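Local coordinates for creatinine amidohydrolase (Nostoc punctiforme PCC 73102, PDB 3NO4), which probably hydrolyses a carbon-nitrogen bond of a linear amide other than a peptide, as a metal-dependent member of the creatininase superfamily, at residues I82-H90 with I97-I105; A116-N127 with N154-W165. All coordinates share one frame; numbering follows the deposited sequence. Where two conformers were deposited one is given.

Interaction 1: residues I82-H90 with I97-I105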
loop_
_atom_site.group_PDB
_atom_site.type_symbol
_atom_site.label_atom_id
_atom_site.label_comp_id
_atom_site.label_asym_id
_atom_site.label_seq_id
_atom_site.Cartn_x
_atom_site.Cartn_y
_atom_site.Cartn_z
ATOM N N ILE A 82 -0.376 -18.883 -13.046
ATOM C CA ILE A 82 0.036 -18.141 -11.822
ATOM C C ILE A 82 0.671 -19.185 -10.914
ATOM O O ILE A 82 -0.028 -20.007 -10.293
ATOM C CB ILE A 82 -1.121 -17.401 -11.158
ATOM C CG1 ILE A 82 -1.697 -16.343 -12.119
ATOM C CG2 ILE A 82 -0.707 -16.748 -9.793
ATOM C CD1 ILE A 82 -3.036 -15.758 -11.661
ATOM N N ASN A 83 2.003 -19.199 -10.948
ATOM C CA ASN A 83 2.843 -20.227 -10.326
ATOM C C ASN A 83 3.066 -20.072 -8.825
ATOM O O ASN A 83 3.368 -21.055 -8.152
ATOM C CB ASN A 83 4.222 -20.276 -11.013
ATOM C CG ASN A 83 4.151 -20.843 -12.386
ATOM O OD1 ASN A 83 3.706 -21.979 -12.552
ATOM N ND2 ASN A 83 4.644 -20.108 -13.383
ATOM N N VAL A 84 2.974 -18.839 -8.319
ATOM C CA VAL A 84 3.217 -18.540 -6.907
ATOM C C VAL A 84 1.974 -17.812 -6.381
ATOM O O VAL A 84 1.575 -16.800 -6.960
ATOM C CB VAL A 84 4.486 -17.723 -6.740
ATOM C CG1 VAL A 84 4.649 -17.134 -5.304
ATOM C CG2 VAL A 84 5.705 -18.569 -7.129
ATOM N N GLY A 85 1.361 -18.375 -5.333
ATOM C CA GLY A 85 0.184 -17.810 -4.691
ATOM C C GLY A 85 0.380 -17.595 -3.196
ATOM O O GLY A 85 1.455 -17.173 -2.751
HETATM N N MSE A 86 -0.670 -17.865 -2.437
HETATM C CA MSE A 86 -0.713 -17.633 -1.003
HETATM C C MSE A 86 -0.455 -18.965 -0.285
HETATM O O MSE A 86 -1.367 -19.821 -0.089
HETATM C CB MSE A 86 -2.049 -16.983 -0.589
HETATM C CG MSE A 86 -1.896 -16.085 0.622
HETATM SE SE MSE A 86 -1.355 -17.032 2.218
HETATM C CE MSE A 86 -2.769 -18.366 2.388
ATOM N N ALA A 87 0.827 -19.125 0.069
ATOM C CA ALA A 87 1.359 -20.342 0.679
ATOM C C ALA A 87 2.200 -19.981 1.919
ATOM O O ALA A 87 3.213 -20.619 2.190
ATOM C CB ALA A 87 2.187 -21.109 -0.363
ATOM N N LEU A 88 1.736 -19.006 2.699
ATOM C CA LEU A 88 2.527 -18.437 3.800
ATOM C C LEU A 88 2.840 -19.488 4.881
ATOM O O LEU A 88 3.965 -19.527 5.427
ATOM C CB LEU A 88 1.866 -17.186 4.401
ATOM C CG LEU A 88 1.993 -15.858 3.603
ATOM C CD1 LEU A 88 1.210 -14.688 4.257
ATOM C CD2 LEU A 88 3.425 -15.408 3.379
ATOM N N HIS A 89 1.852 -20.354 5.139
ATOM C CA HIS A 89 1.969 -21.417 6.121
ATOM C C HIS A 89 2.966 -22.547 5.791
ATOM O O HIS A 89 3.276 -23.352 6.682
ATOM C CB HIS A 89 0.571 -21.970 6.534
ATOM C CG HIS A 89 -0.282 -22.405 5.392
ATOM N ND1 HIS A 89 -1.017 -21.518 4.631
ATOM C CD2 HIS A 89 -0.527 -23.639 4.881
ATOM C CE1 HIS A 89 -1.633 -22.185 3.667
ATOM N NE2 HIS A 89 -1.367 -23.473 3.809
ATOM N N HIS A 90 3.453 -22.617 4.548
ATOM C CA HIS A 90 4.458 -23.606 4.116
ATOM C C HIS A 90 5.900 -23.071 4.066
ATOM O O HIS A 90 6.818 -23.794 3.630
ATOM C CB HIS A 90 4.093 -24.142 2.730
ATOM C CG HIS A 90 2.795 -24.870 2.694
ATOM N ND1 HIS A 90 2.611 -26.087 3.312
ATOM C CD2 HIS A 90 1.598 -24.532 2.152
ATOM C CE1 HIS A 90 1.368 -26.487 3.110
ATOM N NE2 HIS A 90 0.729 -25.557 2.420
ATOM N N ILE A 97 7.711 -20.803 -2.094
ATOM C CA ILE A 97 7.631 -19.373 -2.444
ATOM C C ILE A 97 6.175 -18.944 -2.220
ATOM O O ILE A 97 5.244 -19.652 -2.620
ATOM C CB ILE A 97 8.053 -19.078 -3.926
ATOM C CG1 ILE A 97 9.274 -19.880 -4.379
ATOM C CG2 ILE A 97 8.282 -17.564 -4.090
ATOM C CD1 ILE A 97 9.633 -19.687 -5.908
ATOM N N SER A 98 5.972 -17.807 -1.550
ATOM C CA SER A 98 4.616 -17.289 -1.307
ATOM C C SER A 98 4.575 -15.783 -1.499
ATOM O O SER A 98 5.531 -15.089 -1.143
ATOM C CB SER A 98 4.168 -17.568 0.116
ATOM O OG SER A 98 2.829 -17.129 0.372
ATOM N N LEU A 99 3.456 -15.318 -2.025
ATOM C CA LEU A 99 3.061 -13.910 -1.919
ATOM C C LEU A 99 2.317 -13.697 -0.620
ATOM O O LEU A 99 1.741 -14.662 -0.040
ATOM C CB LEU A 99 2.147 -13.514 -3.092
ATOM C CG LEU A 99 2.660 -13.741 -4.506
ATOM C CD1 LEU A 99 1.628 -13.325 -5.553
ATOM C CD2 LEU A 99 3.994 -12.970 -4.793
ATOM N N ARG A 100 2.301 -12.434 -0.158
ATOM C CA ARG A 100 1.333 -12.016 0.830
ATOM C C ARG A 100 -0.023 -11.959 0.152
ATOM O O ARG A 100 -0.079 -11.661 -1.032
ATOM C CB ARG A 100 1.639 -10.644 1.385
ATOM C CG ARG A 100 2.805 -10.650 2.306
ATOM C CD ARG A 100 3.291 -9.257 2.556
ATOM N NE ARG A 100 4.126 -8.825 1.412
ATOM C CZ ARG A 100 4.284 -7.571 0.975
ATOM N NH1 ARG A 100 3.690 -6.534 1.584
ATOM N NH2 ARG A 100 5.092 -7.339 -0.074
ATOM N N PRO A 101 -1.117 -12.236 0.894
ATOM C CA PRO A 101 -2.453 -11.977 0.374
ATOM C C PRO A 101 -2.578 -10.605 -0.282
ATOM O O PRO A 101 -3.094 -10.527 -1.402
ATOM C CB PRO A 101 -3.349 -12.098 1.616
ATOM C CG PRO A 101 -2.650 -13.023 2.478
ATOM C CD PRO A 101 -1.186 -12.907 2.196
ATOM N N SER A 102 -2.073 -9.554 0.383
ATOM C CA SER A 102 -2.218 -8.193 -0.149
ATOM C C SER A 102 -1.524 -8.073 -1.519
ATOM O O SER A 102 -2.038 -7.405 -2.421
ATOM C CB SER A 102 -1.683 -7.126 0.813
ATOM O OG SER A 102 -0.346 -7.376 1.186
ATOM N N THR A 103 -0.371 -8.719 -1.663
ATOM C CA THR A 103 0.348 -8.754 -2.957
ATOM C C THR A 103 -0.458 -9.529 -4.029
ATOM O O THR A 103 -0.585 -9.057 -5.148
ATOM C CB THR A 103 1.719 -9.395 -2.851
ATOM O OG1 THR A 103 2.448 -8.793 -1.776
ATOM C CG2 THR A 103 2.480 -9.294 -4.211
ATOM N N LEU A 104 -0.999 -10.681 -3.679
ATOM C CA LEU A 104 -1.808 -11.461 -4.642
ATOM C C LEU A 104 -3.077 -10.709 -5.092
ATOM O O LEU A 104 -3.511 -10.819 -6.259
ATOM C CB LEU A 104 -2.155 -12.849 -4.121
ATOM C CG LEU A 104 -2.947 -13.768 -5.055
ATOM C CD1 LEU A 104 -2.156 -13.936 -6.379
ATOM C CD2 LEU A 104 -3.238 -15.132 -4.427
ATOM N N ILE A 105 -3.702 -9.984 -4.175
ATOM C CA ILE A 105 -4.886 -9.177 -4.523
ATOM C C ILE A 105 -4.477 -8.130 -5.626
ATOM O O ILE A 105 -5.191 -7.933 -6.598
ATOM C CB ILE A 105 -5.458 -8.494 -3.264
ATOM C CG1 ILE A 105 -6.126 -9.508 -2.345
ATOM C CG2 ILE A 105 -6.385 -7.282 -3.600
ATOM C CD1 ILE A 105 -6.511 -8.875 -1.018
HETATM O O HOH W 1 2.967 -20.321 -3.896
#
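Ala87 and Ser98 come within 4.9 Å at their CA atoms where two loop runs pass each other, joined by one direct backbone bond, Leu99 N to Gly85 O (2.8 Å, N-H...O 157°). A water extends the link, accepting from Gly85 N and donating to Ile97 O. The Ser98 side chain carries the rest of the polar contact. Ser98 OG is turned trans to its own backbone N (chi1 -177°), which carries it across to accept from Ala87 N at 2.8 Å; it donates to Leu99 O at 2.7 Å from above that carbonyl's plane. Apolar groups pack on both flanks. Val84 crosses Ile97 at about a right angle, CG1 to CG2 3.9 Å, and its CG1 also lies 4.0 Å from Leu99 CG. Pro101 CD, in the first turn of helix 101-118, is 3.6 Å from CG of selenomethionine Met86; Leu88 CD1 approaches Pro101 CD at the same distance. Arg100, the N-cap residue, turns its CB away from 82-90 and forms a salt bridge with Asp110 of the second subunit. One hydroxyl, acceptor to Ala87 N and donor to Leu99 O, thus satisfies a backbone group of each segment within a buried contact.

Interaction 2: residues A116-N127 with N154-W165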
loop_
_atom_site.group_PDB
_atom_site.type_symbol
_atom_site.label_atom_id
_atom_site.label_comp_id
_atom_site.label_asym_id
_atom_site.label_seq_id
_atom_site.Cartn_x
_atom_site.Cartn_y
_atom_site.Cartn_z
ATOM N N ALA A 116 -9.877 -6.869 -18.822
ATOM C CA ALA A 116 -11.201 -6.222 -18.894
ATOM C C ALA A 116 -11.216 -5.042 -19.867
ATOM O O ALA A 116 -12.177 -4.921 -20.627
ATOM C CB ALA A 116 -11.793 -5.843 -17.513
ATOM N N LYS A 117 -10.145 -4.241 -19.911
ATOM C CA LYS A 117 -10.052 -3.116 -20.864
ATOM C C LYS A 117 -10.087 -3.608 -22.305
ATOM O O LYS A 117 -10.583 -2.938 -23.165
ATOM C CB LYS A 117 -8.775 -2.271 -20.689
ATOM C CG LYS A 117 -8.762 -1.326 -19.544
ATOM C CD LYS A 117 -7.788 -0.128 -19.805
ATOM C CE LYS A 117 -8.490 1.104 -20.350
ATOM N NZ LYS A 117 -7.966 2.362 -19.663
ATOM N N ALA A 118 -9.515 -4.772 -22.557
ATOM C CA ALA A 118 -9.527 -5.395 -23.889
ATOM C C ALA A 118 -10.882 -6.005 -24.248
ATOM O O ALA A 118 -11.114 -6.300 -25.397
ATOM C CB ALA A 118 -8.424 -6.496 -23.961
ATOM N N GLY A 119 -11.771 -6.208 -23.276
ATOM C CA GLY A 119 -13.097 -6.769 -23.528
ATOM C C GLY A 119 -13.370 -8.140 -22.917
ATOM O O GLY A 119 -14.484 -8.655 -23.084
ATOM N N PHE A 120 -12.391 -8.736 -22.216
ATOM C CA PHE A 120 -12.629 -9.993 -21.493
ATOM C C PHE A 120 -13.567 -9.678 -20.300
ATOM O O PHE A 120 -13.443 -8.639 -19.642
ATOM C CB PHE A 120 -11.328 -10.649 -20.993
ATOM C CG PHE A 120 -10.514 -11.280 -22.056
ATOM C CD1 PHE A 120 -10.788 -12.610 -22.482
ATOM C CD2 PHE A 120 -9.458 -10.583 -22.658
ATOM C CE1 PHE A 120 -10.037 -13.196 -23.478
ATOM C CE2 PHE A 120 -8.685 -11.180 -23.663
ATOM C CZ PHE A 120 -8.950 -12.484 -24.066
ATOM N N SER A 121 -14.551 -10.538 -20.077
ATOM C CA SER A 121 -15.469 -10.349 -18.964
ATOM C C SER A 121 -15.835 -11.614 -18.145
ATOM O O SER A 121 -16.477 -11.495 -17.104
ATOM C CB SER A 121 -16.726 -9.647 -19.490
ATOM O OG SER A 121 -17.477 -10.516 -20.289
ATOM N N LYS A 122 -15.415 -12.789 -18.596
ATOM C CA LYS A 122 -15.616 -14.020 -17.859
ATOM C C LYS A 122 -14.251 -14.601 -17.539
ATOM O O LYS A 122 -13.602 -15.163 -18.425
ATOM C CB LYS A 122 -16.467 -14.967 -18.700
ATOM C CG LYS A 122 -17.906 -14.459 -18.957
ATOM C CD LYS A 122 -18.861 -14.842 -17.822
ATOM C CE LYS A 122 -20.336 -14.658 -18.219
ATOM N NZ LYS A 122 -21.263 -15.145 -17.147
ATOM N N PHE A 123 -13.821 -14.441 -16.279
ATOM C CA PHE A 123 -12.529 -14.917 -15.789
ATOM C C PHE A 123 -12.703 -16.158 -14.901
ATOM O O PHE A 123 -13.251 -16.059 -13.774
ATOM C CB PHE A 123 -11.816 -13.818 -15.011
ATOM C CG PHE A 123 -11.458 -12.654 -15.832
ATOM C CD1 PHE A 123 -12.414 -11.658 -16.120
ATOM C CD2 PHE A 123 -10.180 -12.503 -16.327
ATOM C CE1 PHE A 123 -12.088 -10.561 -16.883
ATOM C CE2 PHE A 123 -9.851 -11.409 -17.115
ATOM C CZ PHE A 123 -10.800 -10.427 -17.377
ATOM N N TYR A 124 -12.290 -17.309 -15.420
ATOM C CA TYR A 124 -12.452 -18.633 -14.754
ATOM C C TYR A 124 -11.080 -19.107 -14.274
ATOM O O TYR A 124 -10.200 -19.431 -15.109
ATOM C CB TYR A 124 -13.062 -19.621 -15.751
ATOM C CG TYR A 124 -13.621 -20.883 -15.167
ATOM C CD1 TYR A 124 -14.789 -20.863 -14.429
ATOM C CD2 TYR A 124 -13.000 -22.122 -15.378
ATOM C CE1 TYR A 124 -15.340 -22.033 -13.915
ATOM C CE2 TYR A 124 -13.552 -23.296 -14.870
ATOM C CZ TYR A 124 -14.717 -23.231 -14.128
ATOM O OH TYR A 124 -15.273 -24.361 -13.616
ATOM N N PHE A 125 -10.840 -18.984 -12.968
ATOM C CA PHE A 125 -9.569 -19.354 -12.351
ATOM C C PHE A 125 -9.672 -20.812 -11.932
ATOM O O PHE A 125 -10.457 -21.126 -11.031
ATOM C CB PHE A 125 -9.245 -18.521 -11.123
ATOM C CG PHE A 125 -8.909 -17.095 -11.447
ATOM C CD1 PHE A 125 -9.914 -16.177 -11.710
ATOM C CD2 PHE A 125 -7.584 -16.697 -11.581
ATOM C CE1 PHE A 125 -9.569 -14.794 -12.047
ATOM C CE2 PHE A 125 -7.256 -15.356 -11.913
ATOM C CZ PHE A 125 -8.266 -14.432 -12.141
ATOM N N ILE A 126 -8.852 -21.673 -12.542
ATOM C CA ILE A 126 -8.836 -23.097 -12.184
ATOM C C ILE A 126 -7.697 -23.224 -11.230
ATOM O O ILE A 126 -6.527 -23.045 -11.601
ATOM C CB ILE A 126 -8.662 -24.003 -13.362
ATOM C CG1 ILE A 126 -9.925 -23.962 -14.240
ATOM C CG2 ILE A 126 -8.391 -25.436 -12.902
ATOM C CD1 ILE A 126 -9.763 -24.695 -15.615
ATOM N N ASN A 127 -8.050 -23.520 -9.983
ATOM C CA ASN A 127 -7.132 -23.415 -8.863
ATOM C C ASN A 127 -6.685 -24.800 -8.350
ATOM O O ASN A 127 -7.466 -25.734 -8.284
ATOM C CB ASN A 127 -7.796 -22.601 -7.763
ATOM C CG ASN A 127 -6.969 -22.524 -6.498
ATOM O OD1 ASN A 127 -5.764 -22.246 -6.535
ATOM N ND2 ASN A 127 -7.622 -22.738 -5.367
ATOM N N ASN A 154 -16.794 -2.197 -19.710
ATOM C CA ASN A 154 -17.543 -3.422 -19.434
ATOM C C ASN A 154 -17.625 -3.753 -17.945
ATOM O O ASN A 154 -18.018 -4.859 -17.629
ATOM C CB ASN A 154 -16.962 -4.623 -20.253
ATOM C CG ASN A 154 -15.596 -5.108 -19.764
ATOM O OD1 ASN A 154 -14.949 -4.478 -18.908
ATOM N ND2 ASN A 154 -15.123 -6.226 -20.341
ATOM N N ALA A 155 -17.291 -2.805 -17.054
ATOM C CA ALA A 155 -17.099 -3.076 -15.619
ATOM C C ALA A 155 -18.223 -3.918 -15.038
ATOM O O ALA A 155 -17.972 -4.930 -14.419
ATOM C CB ALA A 155 -16.927 -1.726 -14.791
ATOM N N GLN A 156 -19.457 -3.524 -15.308
ATOM C CA GLN A 156 -20.652 -4.203 -14.735
ATOM C C GLN A 156 -20.815 -5.678 -15.165
ATOM O O GLN A 156 -21.313 -6.504 -14.404
ATOM C CB GLN A 156 -21.909 -3.374 -15.022
ATOM C CG GLN A 156 -23.137 -3.892 -14.343
ATOM C CD GLN A 156 -24.351 -3.014 -14.531
ATOM O OE1 GLN A 156 -24.266 -1.776 -14.617
ATOM N NE2 GLN A 156 -25.509 -3.663 -14.577
ATOM N N GLN A 157 -20.337 -5.994 -16.355
ATOM C CA GLN A 157 -20.356 -7.329 -16.904
ATOM C C GLN A 157 -19.223 -8.239 -16.381
ATOM O O GLN A 157 -19.326 -9.430 -16.559
ATOM C CB GLN A 157 -20.308 -7.294 -18.451
ATOM C CG GLN A 157 -21.635 -6.845 -19.074
ATOM C CD GLN A 157 -21.989 -5.413 -18.743
ATOM O OE1 GLN A 157 -21.211 -4.495 -19.038
ATOM N NE2 GLN A 157 -23.149 -5.206 -18.084
ATOM N N VAL A 158 -18.158 -7.691 -15.784
ATOM C CA VAL A 158 -16.959 -8.487 -15.483
ATOM C C VAL A 158 -17.271 -9.394 -14.291
ATOM O O VAL A 158 -17.792 -8.930 -13.242
ATOM C CB VAL A 158 -15.715 -7.627 -15.203
ATOM C CG1 VAL A 158 -14.535 -8.488 -14.638
ATOM C CG2 VAL A 158 -15.300 -6.862 -16.489
ATOM N N GLN A 159 -16.977 -10.676 -14.494
ATOM C CA GLN A 159 -17.257 -11.715 -13.503
ATOM C C GLN A 159 -16.027 -12.573 -13.353
ATOM O O GLN A 159 -15.407 -12.932 -14.365
ATOM C CB GLN A 159 -18.407 -12.600 -13.966
ATOM C CG GLN A 159 -19.715 -11.887 -14.093
ATOM C CD GLN A 159 -20.820 -12.736 -14.669
ATOM O OE1 GLN A 159 -20.670 -13.951 -14.862
ATOM N NE2 GLN A 159 -21.957 -12.102 -14.941
ATOM N N CYS A 160 -15.678 -12.877 -12.104
ATOM C CA CYS A 160 -14.629 -13.825 -11.798
ATOM C C CYS A 160 -15.204 -14.974 -10.986
ATOM O O CYS A 160 -16.123 -14.770 -10.153
ATOM C CB CYS A 160 -13.505 -13.157 -11.010
ATOM S SG CYS A 160 -12.661 -11.783 -11.835
ATOM N N GLN A 161 -14.688 -16.173 -11.246
ATOM C CA GLN A 161 -15.017 -17.377 -10.452
ATOM C C GLN A 161 -13.748 -18.213 -10.310
ATOM O O GLN A 161 -12.922 -18.272 -11.251
ATOM C CB GLN A 161 -16.122 -18.227 -11.107
ATOM C CG GLN A 161 -16.732 -19.321 -10.172
ATOM C CD GLN A 161 -17.409 -20.475 -10.885
ATOM O OE1 GLN A 161 -18.247 -20.282 -11.750
ATOM N NE2 GLN A 161 -17.066 -21.692 -10.483
ATOM N N VAL A 162 -13.611 -18.857 -9.156
ATOM C CA VAL A 162 -12.560 -19.824 -8.886
ATOM C C VAL A 162 -13.208 -21.234 -8.871
ATOM O O VAL A 162 -14.309 -21.429 -8.318
ATOM C CB VAL A 162 -11.779 -19.495 -7.576
ATOM C CG1 VAL A 162 -12.713 -19.451 -6.383
ATOM C CG2 VAL A 162 -10.634 -20.539 -7.375
ATOM N N ALA A 163 -12.566 -22.188 -9.562
ATOM C CA ALA A 163 -13.007 -23.571 -9.599
ATOM C C ALA A 163 -11.838 -24.394 -9.096
ATOM O O ALA A 163 -10.745 -24.354 -9.681
ATOM C CB ALA A 163 -13.379 -23.969 -11.019
ATOM N N ASN A 164 -12.056 -25.139 -8.029
ATOM C CA ASN A 164 -10.993 -25.864 -7.357
ATOM C C ASN A 164 -11.068 -27.303 -7.819
ATOM O O ASN A 164 -12.016 -27.974 -7.495
ATOM C CB ASN A 164 -11.170 -25.741 -5.852
ATOM C CG ASN A 164 -11.193 -24.297 -5.410
ATOM O OD1 ASN A 164 -10.190 -23.590 -5.573
ATOM N ND2 ASN A 164 -12.340 -23.833 -4.888
ATOM N N TRP A 165 -10.069 -27.775 -8.583
ATOM C CA TRP A 165 -10.164 -29.111 -9.189
ATOM C C TRP A 165 -10.375 -30.232 -8.166
ATOM O O TRP A 165 -11.151 -31.147 -8.399
ATOM C CB TRP A 165 -8.960 -29.420 -10.058
ATOM C CG TRP A 165 -7.707 -29.888 -9.364
ATOM C CD1 TRP A 165 -6.692 -29.132 -8.946
ATOM C CD2 TRP A 165 -7.375 -31.234 -9.046
ATOM N NE1 TRP A 165 -5.710 -29.912 -8.398
ATOM C CE2 TRP A 165 -6.113 -31.214 -8.429
ATOM C CE3 TRP A 165 -8.007 -32.462 -9.257
ATOM C CZ2 TRP A 165 -5.455 -32.390 -8.007
ATOM C CZ3 TRP A 165 -7.374 -33.638 -8.819
ATOM C CH2 TRP A 165 -6.109 -33.583 -8.192
HETATM O O HOH W 2 -14.096 -2.787 -21.402
HETATM O O HOH W 3 -16.899 -7.454 -22.424
HETATM O O HOH W 4 -19.729 -11.276 -18.241
HETATM O O HOH W 5 -17.327 -24.241 -12.025
#
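Lys122 and Gln159 lie side by side and point the same way, the ammonium NZ donating to Gln159 OE1 at 2.6 Å from above the amide plane. The lysine chain bends at chi2 (-86°), which brings NZ over to its neighbour; NZ also bonds Phe263 O and Ala266 O. Replacing Lys122 by an alanine is likely to leave Gln159 OE1 and the carbonyls of Phe263 and Ala266 without their shared donor. On the same sheet face the Tyr124 ring runs alongside Gln161, ring and amide planes 79° apart, and a water joins Tyr124 OH to Gln161 NE2; Ala163 CB sits 3.5 Å from Tyr124 CZ. The other face carries Phe123, whose ring has Gln159 O at its edge and Cys160 SG placed obliquely, 5.0 Å from the centroid. Asn127 ND2 donates to Asn164 OD1 in a nearly straight bond (2.7 Å), the acceptor lying in the amide plane of Asn127 although the amides are turned 75° apart. Between the two faces the backbones alternate as donor and acceptor (2.9 Å for Phe123 N to Gln159 O). Six parallel bridges, with helix 132-150 packed on the Cys160 and Asn164 face, make this the strand pair of a beta-alpha-beta crossover.

How the interactions relate
Following the chain from the N terminus, interaction 1 comes first: it folds the loop after strand 77-78 back on itself, with six residues between its segments, and ends in the opening turns of helix 101-118. Interaction 2 opens at the other end of that helix and closes a longer excursion of 26 residues, most of them helical. The two are therefore in series, neither nested nor crossed, and helix 101-118 bridges them. Their centres lie about 20 Å apart, yet they touch where Ile82 CD1 packs 4.2 Å from Phe125 CE2. Together they tie the loop before the helix to the sheet's 159-164 side, and both reach the third subunit.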